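Local coordinates for BamaA.19900.a (Balamuthia mandrillaris, PDB 6VZZ), which binds glucose and, as a glucokinase of the actin-like ATPase clan, probably phosphorylates it at the expense of a nucleotide, at residues D161-C166 / V179-D184; K168-P173 / L371-K376; G149-V154 / G196-L201. One frame throughout, in Å; residues are numbered along the deposited sequence.

How the contacts relate
Contact 3 is the core contact: helix 146-159 lies on strand 195-201 with fully buried apolar side chains, and both elements carry residues of the glucose pocket. Contacts 1 and 2 sit further out and are only partly buried. Contact 2 is a backbone hydrogen-bonded strand pair at one border of the same six-stranded sheet, whereas contact 1 joins two loops by aliphatic packing without a hydrogen bond across it and has a calcium ion at its far end. Contact 1 bridges the other two: C166 probably bonds to the backbone of T375 in contact 2, and L181 packs on V154 and L200 of contact 3. Contacts 2 and 3 do not touch.

Contact 1: residues D161-C166 / V179-D184; sequences DALDQC and VTLQPD. With CA (calcium ion), chain E.
L163 lays its CD1 methyl across L181, with L163 CD1 3.6 Å from L181 CG, and the two leucine side chains cross at about a right angle. With chi2 at 179°, CD1 extends the L163 side chain toward L181, while its CB stays back beside V179, where L163 CB lies 4.0 Å from V179 CG1. V179 also draws close to D164, the CB atoms of V179 and D164 being 4.4 Å apart. Nearer the surface D161 and T180 run side by side, pointing the same way, but D161 OD1 and T180 OG1 stay 3.8 Å apart and form no hydrogen bond.

Further along 179-184 the chemistry turns polar: an inverse gamma turn centred on P183 leads into D184, and calcium is held by P183 O at 2.5 Å and D184 OD1 at 2.7 Å, with two waters, while D184 OD2 makes a salt bridge to R330.

D161, with its positive phi, ends helix 146-159 in a Schellman motif. The short 3-10 turn 163-165 that follows leads into strand 167-171, whose F167 touches V179, and N158 of the helix accepts a bond from the backbone N of L181.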
loop_
_atom_site.group_PDB
_atom_site.type_symbol
_atom_site.label_atom_id
_atom_site.label_comp_id
_atom_site.label_asym_id
_atom_site.label_seq_id
_atom_site.Cartn_x
_atom_site.Cartn_y
_atom_site.Cartn_z
ATOM N N ASP A 161 10.262 -24.876 -4.926
ATOM C CA ASP A 161 10.033 -24.926 -6.373
ATOM C C ASP A 161 8.759 -25.701 -6.719
ATOM O O ASP A 161 8.728 -26.531 -7.631
ATOM C CB ASP A 161 11.250 -25.513 -7.093
ATOM C CG ASP A 161 12.248 -24.444 -7.521
ATOM O OD1 ASP A 161 11.803 -23.377 -7.997
ATOM O OD2 ASP A 161 13.478 -24.668 -7.393
ATOM N N ALA A 162 7.685 -25.399 -5.987
ATOM C CA ALA A 162 6.435 -26.138 -6.096
ATOM C C ALA A 162 5.227 -25.273 -6.426
ATOM O O ALA A 162 4.110 -25.802 -6.481
ATOM C CB ALA A 162 6.157 -26.905 -4.796
ATOM N N LEU A 163 5.406 -23.967 -6.648
ATOM C CA LEU A 163 4.256 -23.114 -6.932
ATOM C C LEU A 163 3.549 -23.531 -8.212
ATOM O O LEU A 163 2.344 -23.296 -8.353
ATOM C CB LEU A 163 4.679 -21.650 -7.035
ATOM C CG LEU A 163 4.656 -20.786 -5.782
ATOM C CD1 LEU A 163 5.138 -19.402 -6.134
ATOM C CD2 LEU A 163 3.259 -20.724 -5.187
ATOM N N ASP A 164 4.270 -24.147 -9.155
ATOM C CA ASP A 164 3.652 -24.547 -10.413
ATOM C C ASP A 164 2.665 -25.693 -10.238
ATOM O O ASP A 164 1.939 -26.016 -11.185
ATOM C CB ASP A 164 4.727 -24.927 -11.438
ATOM C CG ASP A 164 5.507 -26.174 -11.037
ATOM O OD1 ASP A 164 5.755 -26.384 -9.822
ATOM O OD2 ASP A 164 5.872 -26.951 -11.946
ATOM N N GLN A 165 2.616 -26.301 -9.054
ATOM C CA GLN A 165 1.648 -27.351 -8.770
ATOM C C GLN A 165 0.254 -26.806 -8.485
ATOM O O GLN A 165 -0.717 -27.568 -8.541
ATOM C CB GLN A 165 2.124 -28.196 -7.585
ATOM C CG GLN A 165 3.365 -29.036 -7.878
ATOM C CD GLN A 165 3.881 -29.769 -6.650
ATOM O OE1 GLN A 165 3.286 -29.695 -5.570
ATOM N NE2 GLN A 165 4.996 -30.479 -6.808
ATOM N N CYS A 166 0.121 -25.512 -8.189
ATOM C CA CYS A 166 -1.209 -24.972 -7.941
ATOM C C CYS A 166 -1.413 -23.550 -8.460
ATOM O O CYS A 166 -2.481 -22.978 -8.220
ATOM C CB CYS A 166 -1.531 -25.028 -6.450
ATOM S SG CYS A 166 -0.297 -24.232 -5.419
ATOM N N VAL A 179 5.848 -21.446 -12.984
ATOM C CA VAL A 179 5.592 -20.409 -11.991
ATOM C C VAL A 179 6.673 -20.451 -10.916
ATOM O O VAL A 179 6.897 -21.482 -10.274
ATOM C CB VAL A 179 4.191 -20.550 -11.386
ATOM C CG1 VAL A 179 3.968 -19.480 -10.325
ATOM C CG2 VAL A 179 3.133 -20.425 -12.477
ATOM N N THR A 180 7.360 -19.326 -10.740
ATOM C CA THR A 180 8.388 -19.133 -9.732
ATOM C C THR A 180 8.444 -17.639 -9.446
ATOM O O THR A 180 8.152 -16.822 -10.323
ATOM C CB THR A 180 9.749 -19.668 -10.209
ATOM O OG1 THR A 180 10.590 -19.943 -9.081
ATOM C CG2 THR A 180 10.437 -18.656 -11.104
ATOM N N LEU A 181 8.786 -17.272 -8.217
ATOM C CA LEU A 181 8.761 -15.871 -7.809
ATOM C C LEU A 181 10.172 -15.294 -7.817
ATOM O O LEU A 181 11.101 -15.899 -7.272
ATOM C CB LEU A 181 8.130 -15.711 -6.428
ATOM C CG LEU A 181 6.655 -16.101 -6.354
ATOM C CD1 LEU A 181 6.083 -15.728 -5.008
ATOM C CD2 LEU A 181 5.868 -15.437 -7.452
ATOM N N GLN A 182 10.328 -14.137 -8.450
ATOM C CA GLN A 182 11.616 -13.462 -8.507
ATOM C C GLN A 182 11.836 -12.673 -7.220
ATOM O O GLN A 182 10.935 -12.544 -6.387
ATOM C CB GLN A 182 11.673 -12.565 -9.742
ATOM C CG GLN A 182 11.550 -13.312 -11.070
ATOM C CD GLN A 182 12.631 -14.377 -11.266
ATOM O OE1 GLN A 182 13.811 -14.166 -10.949
ATOM N NE2 GLN A 182 12.222 -15.536 -11.787
ATOM N N PRO A 183 13.042 -12.156 -6.998
ATOM C CA PRO A 183 13.226 -11.340 -5.774
ATOM C C PRO A 183 12.770 -9.898 -5.972
ATOM O O PRO A 183 13.549 -8.934 -5.985
ATOM C CB PRO A 183 14.736 -11.456 -5.517
ATOM C CG PRO A 183 15.254 -12.488 -6.466
ATOM C CD PRO A 183 14.328 -12.481 -7.632
ATOM N N ASP A 184 11.462 -9.744 -6.143
ATOM C CA ASP A 184 10.799 -8.448 -6.217
ATOM C C ASP A 184 9.546 -8.551 -5.357
ATOM O O ASP A 184 9.369 -9.533 -4.632
ATOM C CB ASP A 184 10.522 -8.063 -7.677
ATOM C CG ASP A 184 11.803 -7.852 -8.477
ATOM O OD1 ASP A 184 12.730 -7.164 -7.979
ATOM O OD2 ASP A 184 11.899 -8.383 -9.603
HETATM CA CA CA E . 14.691 -6.764 -6.183
HETATM O O HOH W 1 16.079 -6.802 -3.733
HETATM O O HOH W 2 14.828 -5.066 -7.788
#

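Contact 2: residues K168-P173 / L371-K376; sequences KPLWGP and LFTQTK
L371 and W171 meet in a classic beta bulge, where L170 and W171 together face the single residue L371 in the antiparallel pairing of strands 167-171 and 370-374. Strand 167-171 is the outermost of a six-stranded mixed sheet in this chain, and 370-374 is the next one in. Before the bulge K168 and T373 form a hydrogen-bonded pair, K168 N to T373 O and T373 N to K168 O both 3.0 Å; in the bulge itself L371 O takes L170 N at 2.8 Å and L371 N gives to W171 O at 2.9 Å.

The extra residue brings two bulky side chains round one leucine. W171 CG stands between its backbone N and carbonyl carbon (chi1 71°), which puts the ring alongside L371. The CD2 methyl of L371 is the central bump: it stands over the six-membered ring of W171, 3.4 Å from the centroid and only 8° off the normal, a CH-pi contact. The same methyl also touches L170 CD1, and L371 CG backs onto L170 CB. The CG2 methyl of T373 lies over the flat side of the L170 fork, 3.7 Å from L170 CG. T373 OG1 is hydrogen-bonded to OD1 of N343, and R354 makes a cation-pi contact with W171.

On the opposite face, P169 and F372 pair without hydrogen bonds. F372 crosses the proline at a slant, and V179 packs against both. K168 O sits at the edge of the F372 ring, near its plane.

Beyond the strand end, T375 crosses the stem of K168 at about a right angle, T375 CG2 lying 3.6 Å from K168 CB.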
loop_
_atom_site.group_PDB
_atom_site.type_symbol
_atom_site.label_atom_id
_atom_site.label_comp_id
_atom_site.label_asym_id
_atom_site.label_seq_id
_atom_site.Cartn_x
_atom_site.Cartn_y
_atom_site.Cartn_z
ATOM N N LYS A 168 -1.000 -20.905 -12.060
ATOM C CA LYS A 168 -0.822 -20.837 -13.506
ATOM C C LYS A 168 -0.766 -19.375 -13.926
ATOM O O LYS A 168 -1.489 -18.539 -13.363
ATOM C CB LYS A 168 -1.948 -21.545 -14.273
ATOM C CG LYS A 168 -1.785 -23.052 -14.421
ATOM C CD LYS A 168 -0.718 -23.385 -15.457
ATOM C CE LYS A 168 -0.358 -24.864 -15.442
ATOM N NZ LYS A 168 0.077 -25.295 -14.072
ATOM N N PRO A 169 0.086 -19.031 -14.888
ATOM C CA PRO A 169 0.103 -17.652 -15.391
ATOM C C PRO A 169 -1.133 -17.360 -16.222
ATOM O O PRO A 169 -1.587 -18.194 -17.012
ATOM C CB PRO A 169 1.366 -17.597 -16.254
ATOM C CG PRO A 169 2.112 -18.873 -15.974
ATOM C CD PRO A 169 1.109 -19.871 -15.530
ATOM N N LEU A 170 -1.691 -16.170 -16.023
ATOM C CA LEU A 170 -2.729 -15.663 -16.907
ATOM C C LEU A 170 -2.196 -14.648 -17.907
ATOM O O LEU A 170 -2.710 -14.578 -19.030
ATOM C CB LEU A 170 -3.867 -15.033 -16.096
ATOM C CG LEU A 170 -4.754 -15.970 -15.271
ATOM C CD1 LEU A 170 -5.913 -15.206 -14.652
ATOM C CD2 LEU A 170 -5.266 -17.132 -16.100
ATOM N N TRP A 171 -1.184 -13.864 -17.528
ATOM C CA TRP A 171 -0.521 -12.966 -18.465
ATOM C C TRP A 171 0.759 -12.428 -17.827
ATOM O O TRP A 171 1.014 -12.619 -16.635
ATOM C CB TRP A 171 -1.454 -11.840 -18.921
ATOM C CG TRP A 171 -1.811 -10.780 -17.911
ATOM C CD1 TRP A 171 -0.951 -9.942 -17.252
ATOM C CD2 TRP A 171 -3.133 -10.384 -17.511
ATOM N NE1 TRP A 171 -1.652 -9.079 -16.444
ATOM C CE2 TRP A 171 -2.992 -9.323 -16.593
ATOM C CE3 TRP A 171 -4.417 -10.837 -17.823
ATOM C CZ2 TRP A 171 -4.087 -8.709 -15.991
ATOM C CZ3 TRP A 171 -5.508 -10.224 -17.220
ATOM C CH2 TRP A 171 -5.335 -9.173 -16.316
ATOM N N GLY A 172 1.578 -11.776 -18.649
ATOM C CA GLY A 172 2.811 -11.187 -18.193
ATOM C C GLY A 172 4.030 -11.753 -18.892
ATOM O O GLY A 172 3.956 -12.751 -19.615
ATOM N N PRO A 173 5.192 -11.132 -18.664
ATOM C CA PRO A 173 6.411 -11.541 -19.381
ATOM C C PRO A 173 6.952 -12.897 -18.961
ATOM O O PRO A 173 7.844 -13.425 -19.634
ATOM C CB PRO A 173 7.411 -10.434 -19.034
ATOM C CG PRO A 173 6.629 -9.369 -18.357
ATOM C CD PRO A 173 5.458 -10.030 -17.731
ATOM N N LEU A 371 0.613 -11.926 -13.810
ATOM C CA LEU A 371 -0.599 -12.298 -13.092
ATOM C C LEU A 371 -0.667 -13.815 -13.023
ATOM O O LEU A 371 -0.608 -14.493 -14.057
ATOM C CB LEU A 371 -1.851 -11.723 -13.763
ATOM C CG LEU A 371 -3.198 -12.281 -13.283
ATOM C CD1 LEU A 371 -3.397 -12.020 -11.799
ATOM C CD2 LEU A 371 -4.361 -11.709 -14.092
ATOM N N PHE A 372 -0.762 -14.343 -11.808
ATOM C CA PHE A 372 -0.925 -15.769 -11.587
ATOM C C PHE A 372 -2.256 -15.988 -10.894
ATOM O O PHE A 372 -2.763 -15.104 -10.197
ATOM C CB PHE A 372 0.211 -16.363 -10.739
ATOM C CG PHE A 372 1.581 -16.036 -11.250
ATOM C CD1 PHE A 372 2.113 -16.723 -12.321
ATOM C CD2 PHE A 372 2.334 -15.042 -10.665
ATOM C CE1 PHE A 372 3.374 -16.429 -12.802
ATOM C CE2 PHE A 372 3.595 -14.737 -11.143
ATOM C CZ PHE A 372 4.118 -15.435 -12.220
ATOM N N THR A 373 -2.831 -17.162 -11.098
ATOM C CA THR A 373 -4.070 -17.485 -10.418
ATOM C C THR A 373 -3.993 -18.929 -9.946
ATOM O O THR A 373 -3.406 -19.785 -10.616
ATOM C CB THR A 373 -5.288 -17.232 -11.328
ATOM O OG1 THR A 373 -6.488 -17.237 -10.542
ATOM C CG2 THR A 373 -5.385 -18.279 -12.444
ATOM N N GLN A 374 -4.542 -19.181 -8.765
ATOM C CA GLN A 374 -4.486 -20.511 -8.182
ATOM C C GLN A 374 -5.426 -21.441 -8.936
ATOM O O GLN A 374 -6.581 -21.092 -9.194
ATOM C CB GLN A 374 -4.851 -20.446 -6.700
ATOM C CG GLN A 374 -4.644 -21.740 -5.943
ATOM C CD GLN A 374 -4.961 -21.610 -4.459
ATOM O OE1 GLN A 374 -4.845 -20.532 -3.872
ATOM N NE2 GLN A 374 -5.367 -22.711 -3.849
ATOM N N THR A 375 -4.931 -22.632 -9.285
ATOM C CA THR A 375 -5.661 -23.557 -10.140
ATOM C C THR A 375 -6.016 -24.879 -9.484
ATOM O O THR A 375 -6.880 -25.588 -10.010
ATOM C CB THR A 375 -4.854 -23.864 -11.406
ATOM O OG1 THR A 375 -3.542 -24.289 -11.027
ATOM C CG2 THR A 375 -4.750 -22.623 -12.298
ATOM N N LYS A 376 -5.370 -25.248 -8.381
ATOM C CA LYS A 376 -5.754 -26.454 -7.673
ATOM C C LYS A 376 -6.117 -26.098 -6.236
ATOM O O LYS A 376 -5.480 -25.224 -5.638
ATOM C CB LYS A 376 -4.625 -27.503 -7.696
#

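Contact 3: residues G149-V154 / G196-L201; sequences GTCYGV and GIATLL. With BGC (beta-D-glucopyranose), chain B.
C151 points from its helix toward the strand and wedges between A198 and L200. Its SG lies beside the backbone N and anti to the carbonyl carbon (chi1 -65°), which sends the sulfur to the A198 methyl, C151 SG to A198 CB 3.6 Å, while C151 CB is left to meet L200.

L200 meets the helix with both branches. Its CG is likewise anti to the carbonyl carbon, and the fork then divides: L200 CD2 approaches C151 CB at 3.6 Å, and L200 CD1 reaches one turn further along the helix, 3.8 Å from V154 CG1. V154 offers that methyl because CG1 is anti to its backbone N (chi1 171°), and the V154 and L200 side chains meet at a slant.

This is helix-on-sheet packing: the axes of the segments 149-154 and 196-201 come within 8.4 Å and their directions differ by 40°. Strands 186-191 and 213-216 flank the strand, and V188 and V214, one from each, also touch C151. L201, at the far end of the segment, packs on M215 of the second subunit.

At the other end G196 borders the sugar, G196 CA lying 3.5 Å from glucose C6. D146, at the start of the same helix, hydrogen-bonds the glucose through OD2, and T150 OG1 is hydrogen-bonded to the D146 backbone O and to OD1 of N381.

No hydrogen bond crosses between helix and strand. The side chains that meet are all apolar, carbon and sulfur, and in this contact shape fit, not directional bonding, probably sets how the helix lies on the strand.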
loop_
_atom_site.group_PDB
_atom_site.type_symbol
_atom_site.label_atom_id
_atom_site.label_comp_id
_atom_site.label_asym_id
_atom_site.label_seq_id
_atom_site.Cartn_x
_atom_site.Cartn_y
_atom_site.Cartn_z
ATOM N N GLY A 149 -0.953 -15.359 6.284
ATOM C CA GLY A 149 -0.698 -16.789 6.220
ATOM C C GLY A 149 -0.569 -17.302 4.795
ATOM O O GLY A 149 0.259 -18.177 4.512
ATOM N N THR A 150 -1.390 -16.773 3.881
ATOM C CA THR A 150 -1.283 -17.150 2.474
ATOM C C THR A 150 0.118 -16.880 1.948
ATOM O O THR A 150 0.721 -17.727 1.277
ATOM C CB THR A 150 -2.312 -16.383 1.640
ATOM O OG1 THR A 150 -3.637 -16.667 2.109
ATOM C CG2 THR A 150 -2.200 -16.762 0.175
ATOM N N CYS A 151 0.660 -15.703 2.263
ATOM C CA CYS A 151 1.984 -15.359 1.764
ATOM C C CYS A 151 3.044 -16.331 2.272
ATOM O O CYS A 151 3.906 -16.771 1.497
ATOM C CB CYS A 151 2.320 -13.920 2.138
ATOM S SG CYS A 151 1.211 -12.752 1.322
ATOM N N TYR A 152 2.997 -16.695 3.558
ATOM C CA TYR A 152 3.971 -17.663 4.053
ATOM C C TYR A 152 3.813 -18.998 3.341
ATOM O O TYR A 152 4.807 -19.668 3.029
ATOM C CB TYR A 152 3.842 -17.837 5.564
ATOM C CG TYR A 152 4.389 -16.672 6.344
ATOM C CD1 TYR A 152 5.757 -16.403 6.356
ATOM C CD2 TYR A 152 3.547 -15.837 7.063
ATOM C CE1 TYR A 152 6.269 -15.334 7.073
ATOM C CE2 TYR A 152 4.045 -14.758 7.772
ATOM C CZ TYR A 152 5.404 -14.516 7.775
ATOM O OH TYR A 152 5.900 -13.450 8.483
ATOM N N GLY A 153 2.572 -19.387 3.050
ATOM C CA GLY A 153 2.359 -20.581 2.256
ATOM C C GLY A 153 2.959 -20.462 0.869
ATOM O O GLY A 153 3.636 -21.378 0.392
ATOM N N VAL A 154 2.708 -19.330 0.202
ATOM C CA VAL A 154 3.267 -19.096 -1.126
ATOM C C VAL A 154 4.785 -19.115 -1.066
ATOM O O VAL A 154 5.446 -19.807 -1.851
ATOM C CB VAL A 154 2.754 -17.767 -1.706
ATOM C CG1 VAL A 154 3.511 -17.431 -2.975
ATOM C CG2 VAL A 154 1.269 -17.839 -1.969
ATOM N N GLY A 196 -9.246 -10.138 0.746
ATOM C CA GLY A 196 -7.980 -10.248 1.441
ATOM C C GLY A 196 -6.830 -9.784 0.560
ATOM O O GLY A 196 -6.770 -10.117 -0.626
ATOM N N ILE A 197 -5.910 -9.026 1.160
ATOM C CA ILE A 197 -4.778 -8.464 0.429
ATOM C C ILE A 197 -3.548 -8.423 1.330
ATOM O O ILE A 197 -3.603 -7.898 2.448
ATOM C CB ILE A 197 -5.101 -7.058 -0.108
ATOM C CG1 ILE A 197 -6.134 -7.144 -1.236
ATOM C CG2 ILE A 197 -3.834 -6.380 -0.591
ATOM C CD1 ILE A 197 -6.577 -5.829 -1.748
ATOM N N ALA A 198 -2.434 -8.963 0.835
ATOM C CA ALA A 198 -1.136 -8.864 1.487
ATOM C C ALA A 198 -0.069 -8.735 0.404
ATOM O O ALA A 198 -0.357 -8.848 -0.791
ATOM C CB ALA A 198 -0.879 -10.072 2.391
ATOM N N THR A 199 1.176 -8.491 0.810
ATOM C CA THR A 199 2.255 -8.308 -0.155
ATOM C C THR A 199 3.495 -9.073 0.281
ATOM O O THR A 199 3.925 -8.962 1.433
ATOM C CB THR A 199 2.616 -6.826 -0.330
ATOM O OG1 THR A 199 1.454 -6.095 -0.728
ATOM C CG2 THR A 199 3.701 -6.651 -1.402
ATOM N N LEU A 200 4.069 -9.836 -0.646
ATOM C CA LEU A 200 5.383 -10.442 -0.463
ATOM C C LEU A 200 6.437 -9.410 -0.845
ATOM O O LEU A 200 6.468 -8.953 -1.989
ATOM C CB LEU A 200 5.515 -11.706 -1.314
ATOM C CG LEU A 200 4.743 -12.956 -0.864
ATOM C CD1 LEU A 200 4.572 -13.950 -1.999
ATOM C CD2 LEU A 200 5.449 -13.626 0.311
ATOM N N LEU A 201 7.288 -9.037 0.104
ATOM C CA LEU A 201 8.241 -7.949 -0.070
ATOM C C LEU A 201 9.656 -8.484 -0.240
ATOM O O LEU A 201 10.062 -9.433 0.440
ATOM C CB LEU A 201 8.213 -6.996 1.131
ATOM C CG LEU A 201 6.926 -6.232 1.437
ATOM C CD1 LEU A 201 7.055 -5.451 2.727
ATOM C CD2 LEU A 201 6.617 -5.305 0.296
HETATM C C2 BGC B . -10.487 -8.627 6.637
HETATM C C3 BGC B . -9.063 -9.059 6.329
HETATM C C4 BGC B . -9.062 -10.448 5.702
HETATM C C5 BGC B . -9.988 -10.456 4.491
HETATM C C6 BGC B . -10.099 -11.800 3.811
HETATM C C1 BGC B . -11.317 -8.719 5.366
HETATM O O1 BGC B . -12.603 -8.257 5.569
HETATM O O2 BGC B . -10.499 -7.298 7.145
HETATM O O3 BGC B . -8.269 -9.036 7.508
HETATM O O4 BGC B . -7.753 -10.786 5.269
HETATM O O5 BGC B . -11.304 -10.068 4.906
HETATM O O6 BGC B . -10.334 -12.836 4.742
#